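Local coordinates for protein murein peptide amidase A (Escherichia coli O157:H7, PDB 5HXD) that probably hydrolyses the gamma-D-glutamyl-diaminopimelate amide bond of murein tripeptide during peptidoglycan breakdown, as a zinc-dependent enzyme of peptidase family M14, at residues A[22-27]-A[90-95]; A[143-148]-A[193-198]; A[152-157]-A[228-233]. All blocks are in the same frame, centred on the assembly; numbering follows the deposited sequence.

Interaction 1: residues A[22-27]-A[90-95]; sequences RSLLGA and ANANGV
Leu24 and Leu25, at the tip of one loop, meet Ala92 and Asn93 at the tip of another. Entering the first loop, Arg22 turns its guanidinium back over the turn, and NH1 gives a hydrogen bond to Gly26 O (2.7 Å) that lies close to the guanidinium plane. The same NH1 bonds to Leu25 O of the second subunit, so this charge serves the dimer as well as the loop. Ser23 is small enough to sit buried inside the bend, where its OG accepts from Ala27 N (2.8 Å) and also pairs with Asp82. Leu24 supplies most of the reach: with CG anti to the backbone N (chi1 -169°), its CD2 lies 3.9 Å from Ala92 CB and meets the amide end of Asn93. The Leu24 and Asn93 side chains run roughly at right angles, and ND2 of that amide is bonded to Glu135. Leu25 sets its branch point against the alanine methyl, CG to Ala92 CB being 3.7 Å, with both delta methyls only slightly farther off; the short alanine side chain lets the two leucines converge on one carbon. Gly26 suits its phi of 109°, a backbone shape in which any side chain would crowd the carbonyl O of Leu25, and Ala27 packs on Ala27 of the second subunit. The facing loop is held from within by Asn91, whose OD1 accepts from Asn93 N (2.9 Å), the donor standing above the carbonyl plane, while its ND2 bonds to Glu135 and Glu137. The contact thus joins two type I beta turns, Ser23 to Gly26 in the hairpin between strands 18-22 and 28-31, and Asn91 to Gly94, which is braced by an Asx turn.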
loop_
_atom_site.group_PDB
_atom_site.type_symbol
_atom_site.label_atom_id
_atom_site.label_comp_id
_atom_site.label_asym_id
_atom_site.label_seq_id
_atom_site.Cartn_x
_atom_site.Cartn_y
_atom_site.Cartn_z
ATOM N N ARG A 22 9.560 -15.590 -0.386
ATOM C CA ARG A 22 8.462 -15.342 -1.314
ATOM C C ARG A 22 7.086 -15.343 -0.611
ATOM O O ARG A 22 6.768 -16.227 0.198
ATOM C CB ARG A 22 8.464 -16.381 -2.437
ATOM C CG ARG A 22 9.609 -16.261 -3.423
ATOM C CD ARG A 22 9.509 -14.986 -4.218
ATOM N NE ARG A 22 10.709 -14.672 -5.002
ATOM C CZ ARG A 22 10.684 -13.936 -6.115
ATOM N NH1 ARG A 22 9.530 -13.464 -6.546
ATOM N NH2 ARG A 22 11.797 -13.670 -6.792
ATOM N N SER A 23 6.273 -14.339 -0.944
ATOM C CA SER A 23 4.857 -14.311 -0.582
ATOM C C SER A 23 4.127 -15.471 -1.225
ATOM O O SER A 23 4.596 -16.052 -2.197
ATOM C CB SER A 23 4.194 -12.986 -1.008
ATOM O OG SER A 23 4.189 -12.809 -2.423
ATOM N N LEU A 24 2.966 -15.790 -0.672
ATOM C CA LEU A 24 2.061 -16.783 -1.241
ATOM C C LEU A 24 1.785 -16.651 -2.752
ATOM O O LEU A 24 1.713 -17.648 -3.472
ATOM C CB LEU A 24 0.740 -16.723 -0.497
ATOM C CG LEU A 24 -0.147 -17.898 -0.848
ATOM C CD1 LEU A 24 0.535 -19.226 -0.490
ATOM C CD2 LEU A 24 -1.457 -17.744 -0.128
ATOM N N LEU A 25 1.626 -15.426 -3.238
ATOM C CA LEU A 25 1.318 -15.221 -4.653
ATOM C C LEU A 25 2.583 -15.075 -5.513
ATOM O O LEU A 25 2.509 -14.931 -6.735
ATOM C CB LEU A 25 0.399 -13.994 -4.831
ATOM C CG LEU A 25 -1.073 -14.093 -4.377
ATOM C CD1 LEU A 25 -1.922 -12.920 -4.889
ATOM C CD2 LEU A 25 -1.707 -15.423 -4.792
ATOM N N GLY A 26 3.747 -15.109 -4.884
ATOM C CA GLY A 26 4.990 -15.154 -5.639
ATOM C C GLY A 26 5.845 -13.898 -5.631
ATOM O O GLY A 26 6.863 -13.849 -6.310
ATOM N N ALA A 27 5.449 -12.882 -4.875
ATOM C CA ALA A 27 6.247 -11.664 -4.803
ATOM C C ALA A 27 7.485 -11.906 -3.938
ATOM O O ALA A 27 7.501 -12.834 -3.130
ATOM C CB ALA A 27 5.424 -10.521 -4.253
ATOM N N ALA A 90 -5.334 -8.822 5.523
ATOM C CA ALA A 90 -4.833 -10.193 5.527
ATOM C C ALA A 90 -3.930 -10.487 4.336
ATOM O O ALA A 90 -3.826 -9.661 3.424
ATOM C CB ALA A 90 -5.995 -11.145 5.516
ATOM N N ASN A 91 -3.277 -11.661 4.333
ATOM C CA ASN A 91 -2.543 -12.119 3.137
ATOM C C ASN A 91 -3.500 -12.790 2.134
ATOM O O ASN A 91 -4.722 -12.730 2.287
ATOM C CB ASN A 91 -1.367 -13.048 3.500
ATOM C CG ASN A 91 -1.791 -14.470 3.921
ATOM O OD1 ASN A 91 -2.971 -14.800 3.998
ATOM N ND2 ASN A 91 -0.798 -15.315 4.193
ATOM N N ALA A 92 -2.946 -13.423 1.108
ATOM C CA ALA A 92 -3.751 -13.886 -0.008
ATOM C C ALA A 92 -4.650 -15.070 0.380
ATOM O O ALA A 92 -5.480 -15.506 -0.418
ATOM C CB ALA A 92 -2.848 -14.246 -1.178
ATOM N N ASN A 93 -4.481 -15.573 1.604
ATOM C CA ASN A 93 -5.275 -16.685 2.144
ATOM C C ASN A 93 -6.403 -16.265 3.090
ATOM O O ASN A 93 -7.024 -17.108 3.738
ATOM C CB ASN A 93 -4.380 -17.654 2.916
ATOM C CG ASN A 93 -3.715 -18.683 2.035
ATOM O OD1 ASN A 93 -4.201 -19.002 0.951
ATOM N ND2 ASN A 93 -2.591 -19.219 2.502
ATOM N N GLY A 94 -6.644 -14.969 3.218
ATOM C CA GLY A 94 -7.596 -14.499 4.215
ATOM C C GLY A 94 -7.123 -14.712 5.649
ATOM O O GLY A 94 -7.910 -14.638 6.592
ATOM N N VAL A 95 -5.829 -14.975 5.810
ATOM C CA VAL A 95 -5.212 -15.116 7.124
ATOM C C VAL A 95 -4.733 -13.767 7.666
ATOM O O VAL A 95 -4.109 -12.985 6.944
ATOM C CB VAL A 95 -4.022 -16.096 7.075
ATOM C CG1 VAL A 95 -3.327 -16.168 8.422
ATOM C CG2 VAL A 95 -4.490 -17.486 6.634
#

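Interaction 2: residues A[143-148]-A[193-198]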
loop_
_atom_site.group_PDB
_atom_site.type_symbol
_atom_site.label_atom_id
_atom_site.label_comp_id
_atom_site.label_asym_id
_atom_site.label_seq_id
_atom_site.Cartn_x
_atom_site.Cartn_y
_atom_site.Cartn_z
ATOM N N GLN A 143 12.257 -16.873 10.278
ATOM C CA GLN A 143 13.590 -17.392 10.014
ATOM C C GLN A 143 14.623 -16.275 9.856
ATOM O O GLN A 143 15.774 -16.411 10.310
ATOM C CB GLN A 143 13.580 -18.297 8.783
ATOM C CG GLN A 143 13.060 -19.701 9.083
ATOM C CD GLN A 143 13.601 -20.271 10.412
ATOM O OE1 GLN A 143 14.811 -20.202 10.699
ATOM N NE2 GLN A 143 12.697 -20.826 11.234
ATOM N N LEU A 144 14.210 -15.184 9.218
ATOM C CA LEU A 144 15.004 -13.965 9.145
ATOM C C LEU A 144 15.463 -13.546 10.545
ATOM O O LEU A 144 16.653 -13.345 10.779
ATOM C CB LEU A 144 14.195 -12.836 8.487
ATOM C CG LEU A 144 14.835 -11.456 8.301
ATOM C CD1 LEU A 144 15.786 -11.443 7.118
ATOM C CD2 LEU A 144 13.772 -10.389 8.142
ATOM N N ILE A 145 14.519 -13.447 11.477
ATOM C CA ILE A 145 14.826 -12.965 12.822
ATOM C C ILE A 145 15.692 -13.971 13.617
ATOM O O ILE A 145 16.378 -13.584 14.558
ATOM C CB ILE A 145 13.508 -12.608 13.586
ATOM C CG1 ILE A 145 12.721 -11.580 12.775
ATOM C CG2 ILE A 145 13.790 -12.026 14.968
ATOM C CD1 ILE A 145 11.430 -11.108 13.417
ATOM N N HIS A 146 15.690 -15.245 13.218
ATOM C CA HIS A 146 16.606 -16.236 13.801
ATOM C C HIS A 146 18.004 -16.078 13.225
ATOM O O HIS A 146 18.984 -16.050 13.967
ATOM C CB HIS A 146 16.115 -17.665 13.565
ATOM C CG HIS A 146 15.185 -18.173 14.630
ATOM N ND1 HIS A 146 13.833 -18.295 14.434
ATOM C CD2 HIS A 146 15.433 -18.587 15.896
ATOM C CE1 HIS A 146 13.271 -18.768 15.543
ATOM N NE2 HIS A 146 14.218 -18.950 16.436
ATOM N N ARG A 147 18.093 -15.962 11.904
ATOM C CA ARG A 147 19.371 -15.745 11.222
ATOM C C ARG A 147 20.119 -14.511 11.776
ATOM O O ARG A 147 21.285 -14.613 12.186
ATOM C CB ARG A 147 19.138 -15.599 9.710
ATOM C CG ARG A 147 20.410 -15.516 8.836
ATOM C CD ARG A 147 20.126 -14.875 7.447
ATOM N NE ARG A 147 18.964 -15.476 6.792
ATOM C CZ ARG A 147 18.235 -14.868 5.851
ATOM N NH1 ARG A 147 18.565 -13.634 5.475
ATOM N NH2 ARG A 147 17.174 -15.472 5.289
ATOM N N ILE A 148 19.440 -13.360 11.813
ATOM C CA ILE A 148 20.107 -12.092 12.121
ATOM C C ILE A 148 20.221 -11.765 13.611
ATOM O O ILE A 148 21.080 -10.958 13.993
ATOM C CB ILE A 148 19.399 -10.892 11.437
ATOM C CG1 ILE A 148 18.004 -10.682 12.024
ATOM C CG2 ILE A 148 19.348 -11.078 9.935
ATOM C CD1 ILE A 148 17.582 -9.250 12.042
ATOM N N GLY A 193 -1.339 -15.425 18.768
ATOM C CA GLY A 193 -0.536 -15.659 17.580
ATOM C C GLY A 193 0.066 -14.397 16.979
ATOM O O GLY A 193 0.603 -14.444 15.876
ATOM N N SER A 194 -0.013 -13.277 17.696
ATOM C CA SER A 194 0.556 -12.005 17.222
ATOM C C SER A 194 2.093 -12.026 17.162
ATOM O O SER A 194 2.742 -12.866 17.795
ATOM C CB SER A 194 0.096 -10.846 18.110
ATOM O OG SER A 194 0.877 -10.760 19.289
ATOM N N PHE A 195 2.663 -11.107 16.385
ATOM C CA PHE A 195 4.101 -11.064 16.189
ATOM C C PHE A 195 4.779 -10.770 17.534
ATOM O O PHE A 195 5.775 -11.400 17.898
ATOM C CB PHE A 195 4.468 -10.021 15.132
ATOM C CG PHE A 195 5.936 -9.722 15.051
ATOM C CD1 PHE A 195 6.823 -10.658 14.545
ATOM C CD2 PHE A 195 6.433 -8.508 15.492
ATOM C CE1 PHE A 195 8.180 -10.389 14.478
ATOM C CE2 PHE A 195 7.776 -8.231 15.428
ATOM C CZ PHE A 195 8.655 -9.173 14.912
ATOM N N GLY A 196 4.205 -9.837 18.284
ATOM C CA GLY A 196 4.688 -9.525 19.610
ATOM C C GLY A 196 4.574 -10.689 20.567
ATOM O O GLY A 196 5.415 -10.851 21.445
ATOM N N SER A 197 3.536 -11.499 20.411
ATOM C CA SER A 197 3.373 -12.683 21.244
ATOM C C SER A 197 4.489 -13.689 20.971
ATOM O O SER A 197 4.956 -14.392 21.875
ATOM C CB SER A 197 2.014 -13.337 21.003
ATOM O OG SER A 197 0.989 -12.721 21.754
ATOM N N TRP A 198 4.894 -13.767 19.709
ATOM C CA TRP A 198 5.966 -14.657 19.312
ATOM C C TRP A 198 7.300 -14.125 19.831
ATOM O O TRP A 198 8.181 -14.869 20.245
ATOM C CB TRP A 198 6.002 -14.781 17.799
ATOM C CG TRP A 198 7.010 -15.755 17.283
ATOM C CD1 TRP A 198 6.948 -17.115 17.348
ATOM C CD2 TRP A 198 8.219 -15.442 16.588
ATOM N NE1 TRP A 198 8.046 -17.671 16.738
ATOM C CE2 TRP A 198 8.839 -16.664 16.260
ATOM C CE3 TRP A 198 8.833 -14.245 16.205
ATOM C CZ2 TRP A 198 10.035 -16.725 15.573
ATOM C CZ3 TRP A 198 10.017 -14.306 15.539
ATOM C CH2 TRP A 198 10.606 -15.539 15.217
#
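The rings of Phe195 and Trp198 both present an edge, not a face, to Ile145. CD1 of this isoleucine lies nearly in the plane of the phenyl ring, 3.5 Å from Phe195 CE1, and meets the rim of the indole at Trp198 CZ3 (4.1 Å). A third ring meets the six-membered ring of the indole: His146 CE1 lies 3.8 Å from Trp198 CZ2, the two ring planes standing at 76° in an oblique pairing. Phe195 also forms an edge-to-face pair with Phe101.

Ile145 suits its place because its unbranched arm is long and slender. With CG1 beside the backbone N and the chain then extended (chi2 -178°), the terminal methyl is carried forward to both rings. The three-residue spacing of Phe195 and Trp198 puts them on one side of helix 195-201, and CG anti to the backbone N in both carries the ring ends to helix 136-148. The start of their helix is capped by Ser194, whose OG accepts from Ser197 N (3.0 Å), a classic N-cap bond for a short hydroxyl side chain. His146 sits at the exposed margin, its ND1 tied to Cys142 O one turn back. The Phe195 side chain lies about 6 Å from that of His157, a predicted zinc ligand, so this packing sits close to the metal site.

No hydrogen bond crosses between the two segments. Their attraction is that of apolar and aromatic surfaces, so it depends on shape and burial instead of on any directional bond, while the polar groups of Ser194 and His146 find partners on their own side.

Interaction 3: residues A[152-157]-A[228-233]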
loop_
_atom_site.group_PDB
_atom_site.type_symbol
_atom_site.label_atom_id
_atom_site.label_comp_id
_atom_site.label_asym_id
_atom_site.label_seq_id
_atom_site.Cartn_x
_atom_site.Cartn_y
_atom_site.Cartn_z
ATOM N N TRP A 152 16.308 -5.855 18.971
ATOM C CA TRP A 152 14.897 -5.578 19.226
ATOM C C TRP A 152 14.149 -5.447 17.897
ATOM O O TRP A 152 14.754 -5.546 16.824
ATOM C CB TRP A 152 14.743 -4.310 20.057
ATOM C CG TRP A 152 15.626 -3.184 19.611
ATOM C CD1 TRP A 152 16.801 -2.784 20.184
ATOM C CD2 TRP A 152 15.402 -2.303 18.505
ATOM N NE1 TRP A 152 17.320 -1.706 19.504
ATOM C CE2 TRP A 152 16.482 -1.395 18.469
ATOM C CE3 TRP A 152 14.387 -2.190 17.541
ATOM C CZ2 TRP A 152 16.576 -0.393 17.508
ATOM C CZ3 TRP A 152 14.486 -1.201 16.590
ATOM C CH2 TRP A 152 15.568 -0.313 16.577
ATOM N N VAL A 153 12.836 -5.240 17.970
ATOM C CA VAL A 153 12.013 -5.048 16.786
ATOM C C VAL A 153 10.999 -3.934 17.009
ATOM O O VAL A 153 10.274 -3.962 17.986
ATOM C CB VAL A 153 11.252 -6.356 16.397
ATOM C CG1 VAL A 153 10.475 -6.187 15.070
ATOM C CG2 VAL A 153 12.209 -7.529 16.293
ATOM N N VAL A 154 10.946 -2.955 16.106
ATOM C CA VAL A 154 9.814 -2.028 16.065
ATOM C C VAL A 154 8.922 -2.347 14.855
ATOM O O VAL A 154 9.375 -2.319 13.705
ATOM C CB VAL A 154 10.252 -0.543 15.990
ATOM C CG1 VAL A 154 9.044 0.341 15.712
ATOM C CG2 VAL A 154 10.932 -0.105 17.283
ATOM N N SER A 155 7.660 -2.665 15.123
ATOM C CA SER A 155 6.701 -3.001 14.076
ATOM C C SER A 155 5.602 -1.949 13.983
ATOM O O SER A 155 4.827 -1.772 14.914
ATOM C CB SER A 155 6.092 -4.371 14.338
ATOM O OG SER A 155 4.885 -4.515 13.624
ATOM N N PHE A 156 5.551 -1.250 12.854
ATOM C CA PHE A 156 4.580 -0.178 12.635
ATOM C C PHE A 156 3.222 -0.659 12.127
ATOM O O PHE A 156 3.173 -1.495 11.231
ATOM C CB PHE A 156 5.153 0.825 11.645
ATOM C CG PHE A 156 6.249 1.636 12.204
ATOM C CD1 PHE A 156 5.978 2.843 12.804
ATOM C CD2 PHE A 156 7.547 1.179 12.167
ATOM C CE1 PHE A 156 6.984 3.588 13.358
ATOM C CE2 PHE A 156 8.560 1.921 12.710
ATOM C CZ PHE A 156 8.276 3.131 13.306
ATOM N N HIS A 157 2.140 -0.115 12.705
ATOM C CA HIS A 157 0.766 -0.387 12.259
ATOM C C HIS A 157 -0.119 0.865 12.119
ATOM O O HIS A 157 0.346 1.987 12.301
ATOM C CB HIS A 157 0.075 -1.349 13.228
ATOM C CG HIS A 157 0.527 -2.768 13.109
ATOM N ND1 HIS A 157 1.822 -3.163 13.363
ATOM C CD2 HIS A 157 -0.149 -3.894 12.786
ATOM C CE1 HIS A 157 1.927 -4.467 13.192
ATOM N NE2 HIS A 157 0.741 -4.937 12.847
ATOM N N ALA A 228 13.474 8.839 10.164
ATOM C CA ALA A 228 14.891 8.943 9.819
ATOM C C ALA A 228 15.804 8.824 11.041
ATOM O O ALA A 228 16.898 8.268 10.953
ATOM C CB ALA A 228 15.156 10.261 9.105
ATOM N N ASN A 229 15.371 9.365 12.173
ATOM C CA ASN A 229 16.207 9.343 13.375
ATOM C C ASN A 229 16.167 7.966 14.027
ATOM O O ASN A 229 17.137 7.550 14.672
ATOM C CB ASN A 229 15.782 10.421 14.381
ATOM C CG ASN A 229 16.063 11.827 13.886
ATOM O OD1 ASN A 229 16.964 12.046 13.077
ATOM N ND2 ASN A 229 15.287 12.788 14.365
ATOM N N LEU A 230 15.051 7.261 13.830
ATOM C CA LEU A 230 14.881 5.893 14.323
ATOM C C LEU A 230 15.820 4.913 13.623
ATOM O O LEU A 230 16.298 3.951 14.235
ATOM C CB LEU A 230 13.433 5.433 14.144
ATOM C CG LEU A 230 13.164 3.999 14.608
ATOM C CD1 LEU A 230 13.623 3.813 16.057
ATOM C CD2 LEU A 230 11.694 3.638 14.449
ATOM N N LEU A 231 16.087 5.158 12.342
ATOM C CA LEU A 231 17.028 4.322 11.587
ATOM C C LEU A 231 18.458 4.423 12.143
ATOM O O LEU A 231 19.282 3.552 11.883
ATOM C CB LEU A 231 17.014 4.695 10.097
ATOM C CG LEU A 231 15.658 4.583 9.373
ATOM C CD1 LEU A 231 15.606 5.432 8.118
ATOM C CD2 LEU A 231 15.328 3.151 9.026
ATOM N N ARG A 232 18.740 5.475 12.911
ATOM C CA ARG A 232 20.080 5.693 13.470
ATOM C C ARG A 232 20.075 5.805 14.996
ATOM O O ARG A 232 20.968 6.413 15.571
ATOM C CB ARG A 232 20.702 6.965 12.874
ATOM C CG ARG A 232 19.864 8.224 13.114
ATOM C CD ARG A 232 20.593 9.506 12.710
ATOM N NE ARG A 232 19.891 10.704 13.180
ATOM C CZ ARG A 232 20.343 11.947 13.027
ATOM N NH1 ARG A 232 21.495 12.153 12.409
ATOM N NH2 ARG A 232 19.643 12.983 13.485
ATOM N N TRP A 233 19.065 5.231 15.642
ATOM C CA TRP A 233 18.858 5.414 17.071
ATOM C C TRP A 233 19.837 4.609 17.909
ATOM O O TRP A 233 20.068 3.434 17.640
ATOM C CB TRP A 233 17.431 5.032 17.461
ATOM C CG TRP A 233 17.131 5.125 18.960
ATOM C CD1 TRP A 233 16.577 6.187 19.615
ATOM C CD2 TRP A 233 17.357 4.119 19.971
ATOM N NE1 TRP A 233 16.448 5.913 20.960
ATOM C CE2 TRP A 233 16.920 4.634 21.206
ATOM C CE3 TRP A 233 17.899 2.818 19.955
ATOM C CZ2 TRP A 233 16.990 3.928 22.405
ATOM C CZ3 TRP A 233 17.967 2.105 21.146
ATOM C CH2 TRP A 233 17.515 2.661 22.352
#
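Next to Leu230, which packs on Phe156, and close to Trp233, which meets Trp152, Asn229 OD1 receives two weak hydrogen bonds from one guanidinium, from Arg232 NH2 (2.9 Å) and Arg232 NE (3.2 Å). They link Asn229 to Arg232 across the type I turn from Leu230 to Trp233.

No hydrogen bond crosses the contact, which is van der Waals packing. Leu230 CD2 approaches the Phe156 ring at its edge and in its plane, 3.6 Å from Phe156 CZ, the two side chains coming from opposite directions; a more distant touch joins the same methyl to Val154 CG1 (4.4 Å). Leucine fits because its chain, with CG anti to the backbone N, is long enough to put one methyl, CD2, against both strand side chains. Farther along, the two indoles approach obliquely, with Trp152 NE1 4.2 Å from Trp233 CZ3. Trp152 reaches this position with CG lying between its backbone N and carbonyl carbon (chi1 44°).

Alternation along the segment explains the choice of residues: Trp152, Val154 and Phe156 point toward 228-233, whereas His157, a predicted ligand of the catalytic zinc, does not. Strand 153-157 is an inner strand of the mixed sheet, parallel to 43-45 and 206-210, and helix 170-178 packs beside the contact, with Trp174 touching Leu230 and forming an edge-to-face pair with Trp233.

In the fold
Interaction 1 is a surface meeting of two loops, 25 Å between centres from interaction 3 and beside the second subunit, whereas interactions 2 and 3 are buried. The latter two share neighbouring elements: helix 136-148 is followed in the chain by strand 153-157, and they touch where Phe195 CE2 lies 3.4 Å from Val153 CG1. Since Val153 and Val154 point to alternate sides of the strand, the helices of interactions 2 and 3 pack against opposite faces of the central sheet. All three meet through apolar side chains, without a hydrogen bond across, but in interaction 1 small loops held by polar bonds present leucines and an alanine, while the core contacts use large aromatic and branched side chains.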